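Local coordinates for regulatory protein SWI6 (Saccharomyces cerevisiae, PDB 1SW6) that serves as the shared regulatory subunit of the yeast SBF and MBF complexes in cell-cycle-dependent transcription, this piece being its ankyrin-repeat domain, at residues N176-G181 and C217-K222; W137-A142 and E165-K170; Y223-L228 and L303-D308. All blocks are in the same frame, centred on the assembly; numbering follows the deposited sequence.

Overall arrangement
Coming from the N terminus, the chain first closes contact 2, where helix 134-140 of the first ankyrin repeat meets helix 167-173 of the second across a loop of 22 residues. The next helix, 176-179, opens contact 1, which joins the second repeat to helix 218-234 of the third. Further along that same helix, contact 3 reaches the end of helix 296-304 in the fourth repeat, closing the longest of the three loops. The contacts run in series, with none nested or crossed. N177 ND2 to T139 O links contacts 2 and 1, and Y178 packing on Y223 links contacts 1 and 3; contacts 2 and 3 do not touch.

Contact 1: residues N176-G181 and C217-K222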
loop_
_atom_site.group_PDB
_atom_site.type_symbol
_atom_site.label_atom_id
_atom_site.label_comp_id
_atom_site.label_asym_id
_atom_site.label_seq_id
_atom_site.Cartn_x
_atom_site.Cartn_y
_atom_site.Cartn_z
ATOM N N ASN A 176 6.383 -9.557 -4.248
ATOM C CA ASN A 176 6.640 -9.157 -5.624
ATOM C C ASN A 176 7.994 -9.528 -6.222
ATOM O O ASN A 176 8.061 -9.976 -7.365
ATOM C CB ASN A 176 6.410 -7.652 -5.755
ATOM C CG ASN A 176 4.967 -7.270 -5.505
ATOM O OD1 ASN A 176 4.397 -7.629 -4.469
ATOM N ND2 ASN A 176 4.363 -6.545 -6.449
ATOM N N ASN A 177 9.074 -9.337 -5.468
ATOM C CA ASN A 177 10.397 -9.650 -5.991
ATOM C C ASN A 177 10.683 -11.147 -6.060
ATOM O O ASN A 177 11.501 -11.592 -6.854
ATOM C CB ASN A 177 11.453 -8.903 -5.189
ATOM C CG ASN A 177 11.594 -7.456 -5.645
ATOM O OD1 ASN A 177 12.306 -7.180 -6.592
ATOM N ND2 ASN A 177 10.890 -6.541 -4.992
ATOM N N TYR A 178 9.990 -11.924 -5.239
ATOM C CA TYR A 178 10.146 -13.374 -5.260
ATOM C C TYR A 178 9.353 -13.913 -6.466
ATOM O O TYR A 178 9.877 -14.644 -7.300
ATOM C CB TYR A 178 9.617 -13.959 -3.949
ATOM C CG TYR A 178 9.356 -15.451 -3.958
ATOM C CD1 TYR A 178 10.376 -16.364 -4.203
ATOM C CD2 TYR A 178 8.091 -15.945 -3.684
ATOM C CE1 TYR A 178 10.135 -17.738 -4.170
ATOM C CE2 TYR A 178 7.841 -17.309 -3.647
ATOM C CZ TYR A 178 8.863 -18.198 -3.891
ATOM O OH TYR A 178 8.595 -19.544 -3.859
ATOM N N ASP A 179 8.090 -13.523 -6.568
ATOM C CA ASP A 179 7.254 -13.969 -7.675
ATOM C C ASP A 179 7.878 -13.615 -9.012
ATOM O O ASP A 179 7.821 -14.401 -9.958
ATOM C CB ASP A 179 5.864 -13.338 -7.588
ATOM C CG ASP A 179 5.036 -13.904 -6.447
ATOM O OD1 ASP A 179 5.509 -14.840 -5.768
ATOM O OD2 ASP A 179 3.907 -13.416 -6.230
ATOM N N SER A 180 8.491 -12.438 -9.081
ATOM C CA SER A 180 9.107 -11.974 -10.317
ATOM C C SER A 180 10.549 -12.435 -10.499
ATOM O O SER A 180 11.135 -12.225 -11.555
ATOM C CB SER A 180 9.048 -10.444 -10.390
ATOM O OG SER A 180 7.719 -9.981 -10.218
ATOM N N GLY A 181 11.121 -13.059 -9.471
ATOM C CA GLY A 181 12.491 -13.534 -9.568
ATOM C C GLY A 181 13.502 -12.444 -9.883
ATOM O O GLY A 181 14.492 -12.691 -10.566
ATOM N N CYS A 217 3.541 -15.496 2.859
ATOM C CA CYS A 217 4.820 -14.853 2.569
ATOM C C CYS A 217 6.022 -15.635 3.101
ATOM O O CYS A 217 7.166 -15.170 3.021
ATOM C CB CYS A 217 4.793 -13.426 3.125
ATOM S SG CYS A 217 3.458 -12.458 2.340
ATOM N N SER A 218 5.745 -16.833 3.614
ATOM C CA SER A 218 6.760 -17.731 4.162
ATOM C C SER A 218 7.794 -18.123 3.093
ATOM O O SER A 218 9.003 -18.073 3.335
ATOM C CB SER A 218 6.063 -18.982 4.735
ATOM O OG SER A 218 6.972 -20.028 5.030
ATOM N N ALA A 219 7.316 -18.495 1.908
ATOM C CA ALA A 219 8.195 -18.881 0.807
ATOM C C ALA A 219 9.094 -17.722 0.373
ATOM O O ALA A 219 10.304 -17.898 0.221
ATOM C CB ALA A 219 7.368 -19.366 -0.375
ATOM N N ALA A 220 8.502 -16.542 0.187
ATOM C CA ALA A 220 9.256 -15.355 -0.222
ATOM C C ALA A 220 10.399 -15.030 0.739
ATOM O O ALA A 220 11.523 -14.775 0.318
ATOM C CB ALA A 220 8.324 -14.151 -0.336
ATOM N N ALA A 221 10.111 -15.038 2.034
ATOM C CA ALA A 221 11.136 -14.723 3.022
ATOM C C ALA A 221 12.275 -15.742 3.026
ATOM O O ALA A 221 13.438 -15.381 3.216
ATOM C CB ALA A 221 10.515 -14.617 4.411
ATOM N N LYS A 222 11.956 -17.011 2.826
ATOM C CA LYS A 222 12.998 -18.026 2.798
ATOM C C LYS A 222 13.880 -17.700 1.595
ATOM O O LYS A 222 15.109 -17.685 1.679
ATOM C CB LYS A 222 12.379 -19.412 2.624
ATOM C CG LYS A 222 13.382 -20.572 2.542
ATOM C CD LYS A 222 14.006 -20.857 3.904
ATOM C CE LYS A 222 14.627 -22.249 3.956
ATOM N NZ LYS A 222 15.735 -22.442 2.973
#
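Y178 meets A219 and A220 without any hydrogen bond between 176-181 and 217-222. The main element is a CH-pi interaction: A220 CA sits over one face of the ring, 4.0 Å from the centroid of the Y178 ring and 25° off its normal. With CG anti to the backbone N (chi1 164°), the tyrosine lays its ring across the first turn of helix 218-234. Apolar contacts flank this. A220 CB rests 3.8 Å from Y178 CD2 on the inner part of the ring, while A219 CB packs 3.9 Å from Y178 CE2 and also lies against the hydroxyl, 3.7 Å from Y178 OH. The small methyls let the ring come close to the helix backbone, and the nearest CA atoms, those of Y178 and A220, are 5.5 Å apart.

Polar bonds work within 176-181: N176 O takes both S180 N and S180 OG (2.9 Å), and G181, at positive phi, completes a Schellman motif. Y223 meets the Y178 ring at about 55° between planes, and C217, the N-cap, forms a disulfide with C217 of the second subunit. The whole is inter-repeat helix packing of the ankyrin fold, joining the second and third repeats beside the dimer contact.

Contact 2: residues W137-A142 and E165-K170; sequences WLTSIA and ESCLVK
With T139 OG1 beside the backbone N (chi1 -70°), the methyl CG2 falls anti to that N and is turned onto the first turn of helix 167-173, where CG2 lies 3.0 Å from C167 O, a close approach for a carbon and an oxygen. OG1 bonds back to L135 O one turn earlier in helix 134-140; across the contact OG1 does no more than pack against C167 CB, 4.0 Å away. One residue on, S140 CB meets K170 CB at 3.9 Å.

The backbones of 137-142 and 165-170 come closest at S140 and K170, whose CA atoms are 4.9 Å apart. No direct hydrogen bond crosses, but a water does the joining: S140 OG, anti to its backbone N (chi1 -172°), reaches it at 2.6 Å, and the water donates to K170 O at 2.7 Å. S140 OG also makes a weak hydrogen bond to M214 O of the second subunit, a residue that packs against W137 as well. Only the start of the K170 side chain takes part. A bend at chi2 leads the rest away, and NZ ends in a salt bridge 2.7 Å from E165 OE1, which it meets nearly head-on to the C-O bond. E165 OE1 also pairs with K173, so two lysines probably help to hold its negative charge.

S166 is the N-cap of helix 167-173, its OG taking a weak bond from V169 N, and A142 ends helix 134-140 in a Schellman motif. L186 and L190 of helix 183-190 also pack against T139. Stacking of first helices from successive repeats in this way is characteristic of the ankyrin fold, here between the first and second repeats.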
loop_
_atom_site.group_PDB
_atom_site.type_symbol
_atom_site.label_atom_id
_atom_site.label_comp_id
_atom_site.label_asym_id
_atom_site.label_seq_id
_atom_site.Cartn_x
_atom_site.Cartn_y
_atom_site.Cartn_z
ATOM N N TRP A 137 8.430 2.850 -4.053
ATOM C CA TRP A 137 7.264 2.381 -4.801
ATOM C C TRP A 137 7.651 1.371 -5.866
ATOM O O TRP A 137 7.062 0.289 -5.958
ATOM C CB TRP A 137 6.559 3.554 -5.483
ATOM C CG TRP A 137 5.613 4.320 -4.616
ATOM C CD1 TRP A 137 5.565 4.335 -3.251
ATOM C CD2 TRP A 137 4.599 5.224 -5.063
ATOM N NE1 TRP A 137 4.582 5.196 -2.818
ATOM C CE2 TRP A 137 3.974 5.754 -3.911
ATOM C CE3 TRP A 137 4.155 5.640 -6.328
ATOM C CZ2 TRP A 137 2.930 6.680 -3.985
ATOM C CZ3 TRP A 137 3.112 6.563 -6.403
ATOM C CH2 TRP A 137 2.513 7.071 -5.236
ATOM N N LEU A 138 8.645 1.737 -6.668
ATOM C CA LEU A 138 9.110 0.885 -7.758
ATOM C C LEU A 138 9.786 -0.405 -7.309
ATOM O O LEU A 138 9.705 -1.424 -7.999
ATOM C CB LEU A 138 10.032 1.690 -8.677
ATOM C CG LEU A 138 9.215 2.687 -9.504
ATOM C CD1 LEU A 138 10.106 3.572 -10.348
ATOM C CD2 LEU A 138 8.282 1.903 -10.394
ATOM N N THR A 139 10.442 -0.367 -6.152
ATOM C CA THR A 139 11.109 -1.553 -5.625
ATOM C C THR A 139 10.067 -2.500 -5.021
ATOM O O THR A 139 10.157 -3.726 -5.154
ATOM C CB THR A 139 12.148 -1.173 -4.540
ATOM O OG1 THR A 139 13.260 -0.496 -5.153
ATOM C CG2 THR A 139 12.654 -2.421 -3.809
ATOM N N SER A 140 9.065 -1.920 -4.368
ATOM C CA SER A 140 8.018 -2.711 -3.732
ATOM C C SER A 140 7.257 -3.526 -4.776
ATOM O O SER A 140 6.691 -4.572 -4.485
ATOM C CB SER A 140 7.044 -1.781 -3.006
ATOM O OG SER A 140 6.116 -2.519 -2.231
ATOM N N ILE A 141 7.286 -3.030 -6.000
ATOM C CA ILE A 141 6.576 -3.625 -7.116
ATOM C C ILE A 141 7.472 -4.462 -8.020
ATOM O O ILE A 141 7.055 -4.907 -9.086
ATOM C CB ILE A 141 5.880 -2.471 -7.899
ATOM C CG1 ILE A 141 4.391 -2.724 -7.933
ATOM C CG2 ILE A 141 6.518 -2.244 -9.254
ATOM C CD1 ILE A 141 3.775 -2.649 -6.575
ATOM N N ALA A 142 8.706 -4.675 -7.580
ATOM C CA ALA A 142 9.683 -5.452 -8.330
ATOM C C ALA A 142 9.936 -4.946 -9.748
ATOM O O ALA A 142 10.306 -5.731 -10.631
ATOM C CB ALA A 142 9.273 -6.924 -8.373
ATOM N N GLU A 165 12.509 3.114 6.912
ATOM C CA GLU A 165 12.632 1.942 6.064
ATOM C C GLU A 165 13.152 2.324 4.687
ATOM O O GLU A 165 12.635 3.240 4.048
ATOM C CB GLU A 165 11.279 1.233 5.976
ATOM C CG GLU A 165 10.976 0.488 7.265
ATOM C CD GLU A 165 9.603 -0.158 7.307
ATOM O OE1 GLU A 165 8.964 -0.332 6.236
ATOM O OE2 GLU A 165 9.176 -0.506 8.434
ATOM N N SER A 166 14.197 1.632 4.246
ATOM C CA SER A 166 14.813 1.894 2.941
ATOM C C SER A 166 14.007 1.257 1.819
ATOM O O SER A 166 13.057 0.529 2.074
ATOM C CB SER A 166 16.227 1.324 2.908
ATOM O OG SER A 166 16.170 -0.092 2.968
ATOM N N CYS A 167 14.397 1.521 0.577
ATOM C CA CYS A 167 13.690 0.946 -0.558
ATOM C C CYS A 167 13.920 -0.555 -0.642
ATOM O O CYS A 167 13.030 -1.296 -1.047
ATOM C CB CYS A 167 14.104 1.625 -1.877
ATOM S SG CYS A 167 15.866 1.600 -2.247
ATOM N N LEU A 168 15.105 -1.014 -0.258
ATOM C CA LEU A 168 15.382 -2.444 -0.294
ATOM C C LEU A 168 14.484 -3.153 0.727
ATOM O O LEU A 168 14.074 -4.289 0.516
ATOM C CB LEU A 168 16.858 -2.721 -0.001
ATOM C CG LEU A 168 17.208 -4.212 0.025
ATOM C CD1 LEU A 168 17.032 -4.795 -1.366
ATOM C CD2 LEU A 168 18.648 -4.409 0.520
ATOM N N VAL A 169 14.177 -2.476 1.833
ATOM C CA VAL A 169 13.296 -3.048 2.853
ATOM C C VAL A 169 11.914 -3.347 2.232
ATOM O O VAL A 169 11.250 -4.307 2.604
ATOM C CB VAL A 169 13.160 -2.076 4.068
ATOM C CG1 VAL A 169 12.021 -2.521 5.010
ATOM C CG2 VAL A 169 14.480 -2.050 4.843
ATOM N N LYS A 170 11.495 -2.529 1.268
ATOM C CA LYS A 170 10.210 -2.737 0.601
ATOM C C LYS A 170 10.246 -4.024 -0.208
ATOM O O LYS A 170 9.243 -4.733 -0.314
ATOM C CB LYS A 170 9.886 -1.552 -0.316
ATOM C CG LYS A 170 9.737 -0.247 0.451
ATOM C CD LYS A 170 8.775 -0.442 1.619
ATOM C CE LYS A 170 8.922 0.653 2.650
ATOM N NZ LYS A 170 8.046 0.391 3.817
HETATM O O HOH W 1 6.778 -3.605 -0.012
#

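Contact 3: residues Y223-L228 and L303-D308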
loop_
_atom_site.group_PDB
_atom_site.type_symbol
_atom_site.label_atom_id
_atom_site.label_comp_id
_atom_site.label_asym_id
_atom_site.label_seq_id
_atom_site.Cartn_x
_atom_site.Cartn_y
_atom_site.Cartn_z
ATOM N N TYR A 223 13.228 -17.424 0.474
ATOM C CA TYR A 223 13.911 -17.096 -0.773
ATOM C C TYR A 223 14.812 -15.873 -0.628
ATOM O O TYR A 223 15.967 -15.884 -1.067
ATOM C CB TYR A 223 12.866 -16.838 -1.853
ATOM C CG TYR A 223 13.415 -16.371 -3.181
ATOM C CD1 TYR A 223 13.866 -17.287 -4.129
ATOM C CD2 TYR A 223 13.413 -15.015 -3.517
ATOM C CE1 TYR A 223 14.291 -16.871 -5.386
ATOM C CE2 TYR A 223 13.839 -14.587 -4.773
ATOM C CZ TYR A 223 14.268 -15.527 -5.703
ATOM O OH TYR A 223 14.608 -15.125 -6.971
ATOM N N TYR A 224 14.279 -14.814 -0.021
ATOM C CA TYR A 224 15.039 -13.583 0.177
ATOM C C TYR A 224 16.291 -13.826 1.022
ATOM O O TYR A 224 17.393 -13.378 0.676
ATOM C CB TYR A 224 14.143 -12.518 0.836
ATOM C CG TYR A 224 13.029 -12.005 -0.062
ATOM C CD1 TYR A 224 11.835 -11.551 0.478
ATOM C CD2 TYR A 224 13.182 -11.961 -1.457
ATOM C CE1 TYR A 224 10.797 -11.059 -0.341
ATOM C CE2 TYR A 224 12.153 -11.476 -2.292
ATOM C CZ TYR A 224 10.965 -11.032 -1.722
ATOM O OH TYR A 224 9.933 -10.587 -2.519
ATOM N N LEU A 225 16.117 -14.554 2.117
ATOM C CA LEU A 225 17.227 -14.870 3.009
ATOM C C LEU A 225 18.334 -15.636 2.299
ATOM O O LEU A 225 19.504 -15.254 2.386
ATOM C CB LEU A 225 16.734 -15.681 4.205
ATOM C CG LEU A 225 17.821 -16.234 5.137
ATOM C CD1 LEU A 225 18.712 -15.091 5.630
ATOM C CD2 LEU A 225 17.176 -16.942 6.317
ATOM N N ASP A 226 17.977 -16.707 1.593
ATOM C CA ASP A 226 18.988 -17.509 0.902
ATOM C C ASP A 226 19.652 -16.756 -0.246
ATOM O O ASP A 226 20.856 -16.855 -0.425
ATOM C CB ASP A 226 18.395 -18.828 0.392
ATOM C CG ASP A 226 17.982 -19.761 1.522
ATOM O OD1 ASP A 226 18.561 -19.668 2.630
ATOM O OD2 ASP A 226 17.083 -20.597 1.303
ATOM N N ILE A 227 18.872 -16.009 -1.020
ATOM C CA ILE A 227 19.438 -15.232 -2.122
ATOM C C ILE A 227 20.430 -14.203 -1.583
ATOM O O ILE A 227 21.485 -13.989 -2.168
ATOM C CB ILE A 227 18.348 -14.466 -2.929
ATOM C CG1 ILE A 227 17.554 -15.437 -3.801
ATOM C CG2 ILE A 227 18.991 -13.396 -3.801
ATOM C CD1 ILE A 227 18.410 -16.208 -4.782
ATOM N N LEU A 228 20.087 -13.564 -0.466
ATOM C CA LEU A 228 20.970 -12.567 0.132
ATOM C C LEU A 228 22.316 -13.184 0.553
ATOM O O LEU A 228 23.381 -12.626 0.265
ATOM C CB LEU A 228 20.291 -11.924 1.350
ATOM C CG LEU A 228 21.126 -10.925 2.165
ATOM C CD1 LEU A 228 21.801 -9.936 1.234
ATOM C CD2 LEU A 228 20.243 -10.186 3.153
ATOM N N LEU A 303 19.597 -20.750 11.957
ATOM C CA LEU A 303 20.483 -21.459 12.865
ATOM C C LEU A 303 21.628 -22.065 12.070
ATOM O O LEU A 303 22.789 -22.023 12.504
ATOM C CB LEU A 303 19.715 -22.549 13.627
ATOM C CG LEU A 303 18.856 -22.041 14.800
ATOM C CD1 LEU A 303 17.984 -23.168 15.327
ATOM C CD2 LEU A 303 19.755 -21.493 15.913
ATOM N N ASP A 304 21.303 -22.614 10.900
ATOM C CA ASP A 304 22.318 -23.223 10.052
ATOM C C ASP A 304 23.309 -22.200 9.506
ATOM O O ASP A 304 24.406 -22.563 9.091
ATOM C CB ASP A 304 21.670 -23.990 8.896
ATOM C CG ASP A 304 20.981 -25.270 9.361
ATOM O OD1 ASP A 304 21.072 -25.593 10.566
ATOM O OD2 ASP A 304 20.351 -25.953 8.525
ATOM N N TYR A 305 22.927 -20.927 9.499
ATOM C CA TYR A 305 23.828 -19.894 9.014
ATOM C C TYR A 305 24.681 -19.422 10.189
ATOM O O TYR A 305 25.582 -18.591 10.027
ATOM C CB TYR A 305 23.049 -18.728 8.395
ATOM C CG TYR A 305 22.561 -18.965 6.962
ATOM C CD1 TYR A 305 21.252 -18.644 6.587
ATOM C CD2 TYR A 305 23.415 -19.484 5.981
ATOM C CE1 TYR A 305 20.795 -18.841 5.260
ATOM C CE2 TYR A 305 22.975 -19.682 4.665
ATOM C CZ TYR A 305 21.660 -19.356 4.312
ATOM O OH TYR A 305 21.214 -19.555 3.019
ATOM N N GLY A 306 24.394 -19.962 11.373
ATOM C CA GLY A 306 25.158 -19.602 12.549
ATOM C C GLY A 306 24.524 -18.624 13.523
ATOM O O GLY A 306 25.206 -18.155 14.439
ATOM N N ALA A 307 23.239 -18.306 13.351
ATOM C CA ALA A 307 22.567 -17.373 14.262
ATOM C C ALA A 307 22.723 -17.845 15.710
ATOM O O ALA A 307 22.515 -19.016 16.018
ATOM C CB ALA A 307 21.076 -17.246 13.911
ATOM N N ASP A 308 23.082 -16.919 16.590
ATOM C CA ASP A 308 23.290 -17.230 18.002
ATOM C C ASP A 308 21.963 -17.306 18.778
ATOM O O ASP A 308 21.309 -16.295 18.980
ATOM C CB ASP A 308 24.180 -16.158 18.619
ATOM C CG ASP A 308 24.639 -16.520 20.011
ATOM O OD1 ASP A 308 23.808 -16.993 20.812
ATOM O OD2 ASP A 308 25.831 -16.323 20.307
HETATM O O HOH W 2 22.091 -19.285 0.334
#
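L225 is the first residue of 223-228 to touch Y305, its CG lying 4.0 Å from Y305 CE1 as the two side chains run past each other in opposite directions. D226 follows and carries the polar half of the contact. Its carboxylate bends toward the neighbouring repeat, and Y305 OH donates to D226 OD1 at 2.7 Å, arriving from above the carboxylate plane, 37° out of it. The acceptor sits at the ring edge near the ring plane, while the carboxylate itself is turned 70° against the ring. With CG anti to its carbonyl carbon (chi1 -80°), Y305 reaches across a wide gap: its CA is 9.7 Å from D226 CA, the closest CA pair between the two segments.

A water gives the phenol a second link: it donates to D226 O at 2.8 Å and to Y305 OH at 2.8 Å. The hydroxyl is therefore gripped by two bonds, as donor to the carboxylate and as acceptor from the water. D226 OD2 forms a salt bridge with K222, one turn back. Around the contact, L225 also packs on I298 and L302 of helix 296-304 and on L205 of helix 204-212, so helix 218-234 lies against both, and Y305 bridges from just beyond the end of helix 296-304.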